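Local coordinates for flagellar motor switch protein FliG (Thermotoga maritima, PDB 3AJC) that probably forms part of the switch complex at the base of the flagellar basal body, which interacts with chemotaxis proteins and sets the direction of flagellar rotation, at residues A[15-20]-A[45-50]; A[54-59]-A[108-113]. All blocks are in the same frame, centred on the assembly; numbering follows the deposited sequence.

Contact 1: A[15-20]-A[45-50]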
loop_
_atom_site.group_PDB
_atom_site.type_symbol
_atom_site.label_atom_id
_atom_site.label_comp_id
_atom_site.label_asym_id
_atom_site.label_seq_id
_atom_site.Cartn_x
_atom_site.Cartn_y
_atom_site.Cartn_z
ATOM N N GLN A 15 22.016 15.129 6.323
ATOM C CA GLN A 15 21.942 16.447 5.700
ATOM C C GLN A 15 20.586 16.446 4.986
ATOM O O GLN A 15 19.924 17.479 4.890
ATOM C CB GLN A 15 23.126 16.668 4.731
ATOM C CG GLN A 15 24.106 15.499 4.530
ATOM C CD GLN A 15 24.970 15.127 5.755
ATOM O OE1 GLN A 15 25.263 15.964 6.611
ATOM N NE2 GLN A 15 25.398 13.864 5.815
ATOM N N LEU A 16 20.135 15.269 4.551
ATOM C CA LEU A 16 18.829 15.190 3.901
ATOM C C LEU A 16 17.701 15.640 4.849
ATOM O O LEU A 16 16.909 16.522 4.511
ATOM C CB LEU A 16 18.548 13.768 3.383
ATOM C CG LEU A 16 17.265 13.594 2.542
ATOM C CD1 LEU A 16 17.072 14.789 1.612
ATOM C CD2 LEU A 16 17.339 12.305 1.731
ATOM N N VAL A 17 17.622 15.025 6.026
ATOM C CA VAL A 17 16.604 15.385 7.009
ATOM C C VAL A 17 16.845 16.814 7.484
ATOM O O VAL A 17 15.908 17.537 7.816
ATOM C CB VAL A 17 16.654 14.438 8.227
ATOM C CG1 VAL A 17 15.769 14.961 9.338
ATOM C CG2 VAL A 17 16.212 13.049 7.815
ATOM N N ASN A 18 18.111 17.215 7.500
ATOM C CA ASN A 18 18.500 18.552 7.935
ATOM C C ASN A 18 17.787 19.660 7.156
ATOM O O ASN A 18 17.264 20.608 7.743
ATOM C CB ASN A 18 20.016 18.724 7.789
ATOM C CG ASN A 18 20.499 20.090 8.249
ATOM O OD1 ASN A 18 21.620 20.505 7.935
ATOM N ND2 ASN A 18 19.661 20.792 9.007
ATOM N N PHE A 19 17.773 19.540 5.834
ATOM C CA PHE A 19 17.138 20.543 4.989
ATOM C C PHE A 19 15.616 20.481 5.008
ATOM O O PHE A 19 14.955 21.514 5.094
ATOM C CB PHE A 19 17.625 20.401 3.545
ATOM C CG PHE A 19 19.120 20.448 3.400
ATOM C CD1 PHE A 19 19.838 19.296 3.092
ATOM C CD2 PHE A 19 19.815 21.638 3.583
ATOM C CE1 PHE A 19 21.226 19.327 2.963
ATOM C CE2 PHE A 19 21.204 21.680 3.455
ATOM C CZ PHE A 19 21.909 20.519 3.148
ATOM N N LEU A 20 15.063 19.273 4.924
ATOM C CA LEU A 20 13.612 19.101 4.917
ATOM C C LEU A 20 12.952 19.596 6.201
ATOM O O LEU A 20 11.857 20.149 6.160
ATOM C CB LEU A 20 13.244 17.629 4.674
ATOM C CG LEU A 20 13.569 17.032 3.295
ATOM C CD1 LEU A 20 13.182 15.562 3.263
ATOM C CD2 LEU A 20 12.817 17.786 2.208
ATOM N N GLY A 45 10.216 9.115 9.367
ATOM C CA GLY A 45 10.428 8.724 10.748
ATOM C C GLY A 45 11.564 9.467 11.422
ATOM O O GLY A 45 11.648 9.480 12.647
ATOM N N ALA A 46 12.437 10.084 10.630
ATOM C CA ALA A 46 13.566 10.816 11.181
ATOM C C ALA A 46 13.256 12.298 11.305
ATOM O O ALA A 46 14.080 13.065 11.806
ATOM C CB ALA A 46 14.800 10.612 10.319
ATOM N N LEU A 47 12.075 12.706 10.844
ATOM C CA LEU A 47 11.672 14.104 10.937
ATOM C C LEU A 47 11.171 14.431 12.341
ATOM O O LEU A 47 10.781 13.542 13.102
ATOM C CB LEU A 47 10.558 14.422 9.938
ATOM C CG LEU A 47 10.935 14.528 8.461
ATOM C CD1 LEU A 47 9.680 14.818 7.643
ATOM C CD2 LEU A 47 11.965 15.625 8.266
ATOM N N PRO A 48 11.178 15.719 12.705
ATOM C CA PRO A 48 10.702 16.107 14.038
ATOM C C PRO A 48 9.278 15.592 14.240
ATOM O O PRO A 48 8.410 15.771 13.382
ATOM C CB PRO A 48 10.759 17.635 13.996
ATOM C CG PRO A 48 11.913 17.906 13.070
ATOM C CD PRO A 48 11.674 16.889 11.956
ATOM N N GLU A 49 9.051 14.942 15.370
ATOM C CA GLU A 49 7.746 14.396 15.711
ATOM C C GLU A 49 6.568 15.293 15.298
ATOM O O GLU A 49 5.580 14.809 14.738
ATOM C CB GLU A 49 7.725 14.115 17.221
ATOM C CG GLU A 49 6.586 14.746 18.006
ATOM C CD GLU A 49 5.360 13.861 18.047
ATOM O OE1 GLU A 49 4.747 13.641 16.978
ATOM O OE2 GLU A 49 5.018 13.377 19.150
ATOM N N GLU A 50 6.679 16.594 15.550
ATOM C CA GLU A 50 5.601 17.532 15.217
ATOM C C GLU A 50 5.244 17.674 13.736
ATOM O O GLU A 50 4.196 18.230 13.401
ATOM C CB GLU A 50 5.900 18.926 15.792
ATOM C CG GLU A 50 7.362 19.324 15.770
ATOM C CD GLU A 50 8.057 19.017 17.089
ATOM O OE1 GLU A 50 7.682 19.638 18.110
ATOM O OE2 GLU A 50 8.966 18.158 17.109
#

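Contact 2: A[54-59]-A[108-113]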
loop_
_atom_site.group_PDB
_atom_site.type_symbol
_atom_site.label_atom_id
_atom_site.label_comp_id
_atom_site.label_asym_id
_atom_site.label_seq_id
_atom_site.Cartn_x
_atom_site.Cartn_y
_atom_site.Cartn_z
ATOM N N GLU A 54 1.230 15.639 10.136
ATOM C CA GLU A 54 0.848 16.647 9.156
ATOM C C GLU A 54 1.422 16.316 7.773
ATOM O O GLU A 54 0.713 16.369 6.766
ATOM C CB GLU A 54 1.327 18.025 9.628
ATOM C CG GLU A 54 0.214 19.074 9.790
ATOM C CD GLU A 54 -1.022 18.559 10.548
ATOM O OE1 GLU A 54 -0.870 17.844 11.569
ATOM O OE2 GLU A 54 -2.155 18.889 10.124
ATOM N N VAL A 55 2.703 15.962 7.725
ATOM C CA VAL A 55 3.345 15.621 6.455
ATOM C C VAL A 55 2.712 14.385 5.831
ATOM O O VAL A 55 2.525 14.321 4.615
ATOM C CB VAL A 55 4.857 15.364 6.639
ATOM C CG1 VAL A 55 5.409 14.604 5.439
ATOM C CG2 VAL A 55 5.592 16.698 6.823
ATOM N N LEU A 56 2.378 13.403 6.663
ATOM C CA LEU A 56 1.781 12.174 6.153
ATOM C C LEU A 56 0.387 12.486 5.588
ATOM O O LEU A 56 -0.003 11.960 4.536
ATOM C CB LEU A 56 1.702 11.115 7.268
ATOM C CG LEU A 56 1.327 9.683 6.855
ATOM C CD1 LEU A 56 -0.164 9.563 6.537
ATOM C CD2 LEU A 56 2.162 9.280 5.650
ATOM N N LYS A 57 -0.351 13.352 6.280
ATOM C CA LYS A 57 -1.690 13.734 5.831
ATOM C C LYS A 57 -1.628 14.476 4.484
ATOM O O LYS A 57 -2.432 14.207 3.586
ATOM C CB LYS A 57 -2.373 14.609 6.882
ATOM C CG LYS A 57 -3.840 14.901 6.587
ATOM C CD LYS A 57 -4.469 15.763 7.672
ATOM C CE LYS A 57 -3.943 17.191 7.617
ATOM N NZ LYS A 57 -4.554 18.060 8.674
ATOM N N ARG A 58 -0.674 15.395 4.344
ATOM C CA ARG A 58 -0.512 16.150 3.106
ATOM C C ARG A 58 -0.126 15.237 1.948
ATOM O O ARG A 58 -0.455 15.510 0.791
ATOM C CB ARG A 58 0.548 17.236 3.278
ATOM C CG ARG A 58 0.048 18.457 4.016
ATOM C CD ARG A 58 1.183 19.405 4.352
ATOM N NE ARG A 58 0.703 20.565 5.096
ATOM C CZ ARG A 58 -0.009 21.552 4.564
ATOM N NH1 ARG A 58 -0.324 21.529 3.277
ATOM N NH2 ARG A 58 -0.421 22.558 5.325
ATOM N N ILE A 59 0.585 14.155 2.254
ATOM C CA ILE A 59 0.978 13.216 1.215
ATOM C C ILE A 59 -0.280 12.477 0.770
ATOM O O ILE A 59 -0.487 12.216 -0.426
ATOM C CB ILE A 59 2.018 12.192 1.738
ATOM C CG1 ILE A 59 3.359 12.898 1.988
ATOM C CG2 ILE A 59 2.182 11.052 0.734
ATOM C CD1 ILE A 59 4.451 12.005 2.564
ATOM N N LYS A 108 1.968 3.808 14.424
ATOM C CA LYS A 108 0.853 3.804 15.365
ATOM C C LYS A 108 0.509 5.209 15.844
ATOM O O LYS A 108 -0.661 5.546 15.988
ATOM C CB LYS A 108 1.185 2.939 16.574
ATOM C CG LYS A 108 0.345 1.688 16.700
ATOM C CD LYS A 108 0.607 0.687 15.576
ATOM C CE LYS A 108 -0.054 -0.653 15.888
ATOM N NZ LYS A 108 0.151 -1.642 14.807
ATOM N N LYS A 109 1.524 6.028 16.091
ATOM C CA LYS A 109 1.292 7.397 16.545
ATOM C C LYS A 109 0.608 8.242 15.460
ATOM O O LYS A 109 -0.289 9.035 15.748
ATOM C CB LYS A 109 2.613 8.058 16.938
ATOM C CG LYS A 109 3.311 7.427 18.137
ATOM C CD LYS A 109 4.600 8.184 18.449
ATOM C CE LYS A 109 5.241 7.713 19.735
ATOM N NZ LYS A 109 6.418 8.576 20.066
ATOM N N ILE A 110 1.043 8.084 14.216
ATOM C CA ILE A 110 0.446 8.842 13.127
ATOM C C ILE A 110 -1.001 8.403 12.871
ATOM O O ILE A 110 -1.879 9.229 12.596
ATOM C CB ILE A 110 1.250 8.670 11.821
ATOM C CG1 ILE A 110 2.635 9.315 11.978
ATOM C CG2 ILE A 110 0.472 9.264 10.660
ATOM C CD1 ILE A 110 3.545 9.180 10.759
ATOM N N MET A 111 -1.236 7.095 12.960
ATOM C CA MET A 111 -2.562 6.550 12.721
ATOM C C MET A 111 -3.533 6.962 13.825
ATOM O O MET A 111 -4.678 7.311 13.542
ATOM C CB MET A 111 -2.498 5.019 12.596
ATOM C CG MET A 111 -3.827 4.345 12.208
ATOM S SD MET A 111 -4.612 5.039 10.708
ATOM C CE MET A 111 -3.746 4.145 9.325
ATOM N N ASP A 112 -3.076 6.922 15.076
ATOM C CA ASP A 112 -3.919 7.317 16.196
ATOM C C ASP A 112 -4.335 8.774 16.055
ATOM O O ASP A 112 -5.485 9.122 16.307
ATOM C CB ASP A 112 -3.192 7.123 17.534
ATOM C CG ASP A 112 -3.150 5.667 17.974
ATOM O OD1 ASP A 112 -3.864 4.830 17.367
ATOM O OD2 ASP A 112 -2.410 5.364 18.937
ATOM N N LYS A 113 -3.406 9.630 15.654
ATOM C CA LYS A 113 -3.745 11.030 15.488
ATOM C C LYS A 113 -4.732 11.229 14.336
ATOM O O LYS A 113 -5.691 11.984 14.468
ATOM C CB LYS A 113 -2.499 11.887 15.239
ATOM C CG LYS A 113 -2.826 13.377 15.282
ATOM C CD LYS A 113 -1.711 14.260 14.763
ATOM C CE LYS A 113 -2.061 15.742 14.915
ATOM N NZ LYS A 113 -1.070 16.632 14.229
#

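Contact 1: A[15-20]-A[45-50]
Val17 leans from helix 14-21 against Ala46 and Leu47, where the chain passes from helix 37-46 to helix 49-60 in the all-helical middle domain of FliG. The two methyls of the valine divide the work. CG2 of Val17 meets CB of Ala46 at 3.8 Å, while CG1 of Val17 lies 3.5 Å from the carbonyl O of Ala46 and 4.0 Å from CD2 of Leu47. Leu47 and Val17 approach at a slant, and their backbones come close as well, with CA of Val17 6.4 Å from CA of Leu47. The same leucine methyl also serves the next turn of helix 14-21: on the buried side, CD2 of Leu47 stands 4.3 Å from CB of Leu20, touching that side chain at its root. The contact is therefore apolar in its side chains, and it grades from an exposed edge at Ala46 to a buried end at Leu20 and Leu47. One shell further out, Leu16 and Leu20 both rest on Ile43, which extends the seam one turn back along helix 37-46. What positions the valine methyls is its own torsion, which sets CG1 anti to the backbone N (chi1 170°) and leaves CG2 beside that nitrogen.

Contact 2: A[54-59]-A[108-113]
Leu56 packs against Ile110 in a helix-helix contact where helix 49-60, from the FliG middle domain, meets helix 104-117 with a buried apolar side and a charged outer side. On the buried side, the single methyl CG2 of Ile110 faces the branch point of the leucine, 3.9 Å from Leu56 CG, with Leu56 CB at 4.1 Å. Met99 of helix 92-100 touches both residues, and Ile125 of helix 119-128 adds to the packing around Leu56. The outer side is more open and is held by charge. Lys113, extended beyond CG, reaches across to Glu54, whose CB points away from helix 104-117 but whose chain bends at chi2 (47°) to bring the carboxylate back. Lys113 NZ donates to Glu54 OE1 at 2.9 Å in a salt bridge, nearly in line with the C-O bond. Lys57 completes a salt-bridge network through the other oxygen, and Lys57 NZ and Lys113 NZ stay 6.7 Å apart. With an alanine at Glu54, both ammonium groups would probably be left without their shared counter-charge, and Lys113 without its anchor to helix 49-60. The second bridge is tilted: Lys57 NZ approaches Glu54 OE2 on its syn side, 32° out of the carboxylate plane.

In the fold
Both segments of contact 1 precede those of contact 2 in the sequence, and the two centres are 15 Å apart. Helix 49-60 serves both: segment 45-50 runs into its start, and segment 54-59 follows along it. Contact 1 sets helix 14-21 against the connection that leads into this helix within the middle domain, whereas contact 2 joins its later turns to helix 104-117. The same helix carries Arg58 of the EHPQR motif, important for interaction with FliM; Arg58 NH1 is hydrogen-bonded to Gln26 OE1 of that motif. Helix 49-60 therefore links the FliM-binding motif to packing with helices earlier and later in the chain.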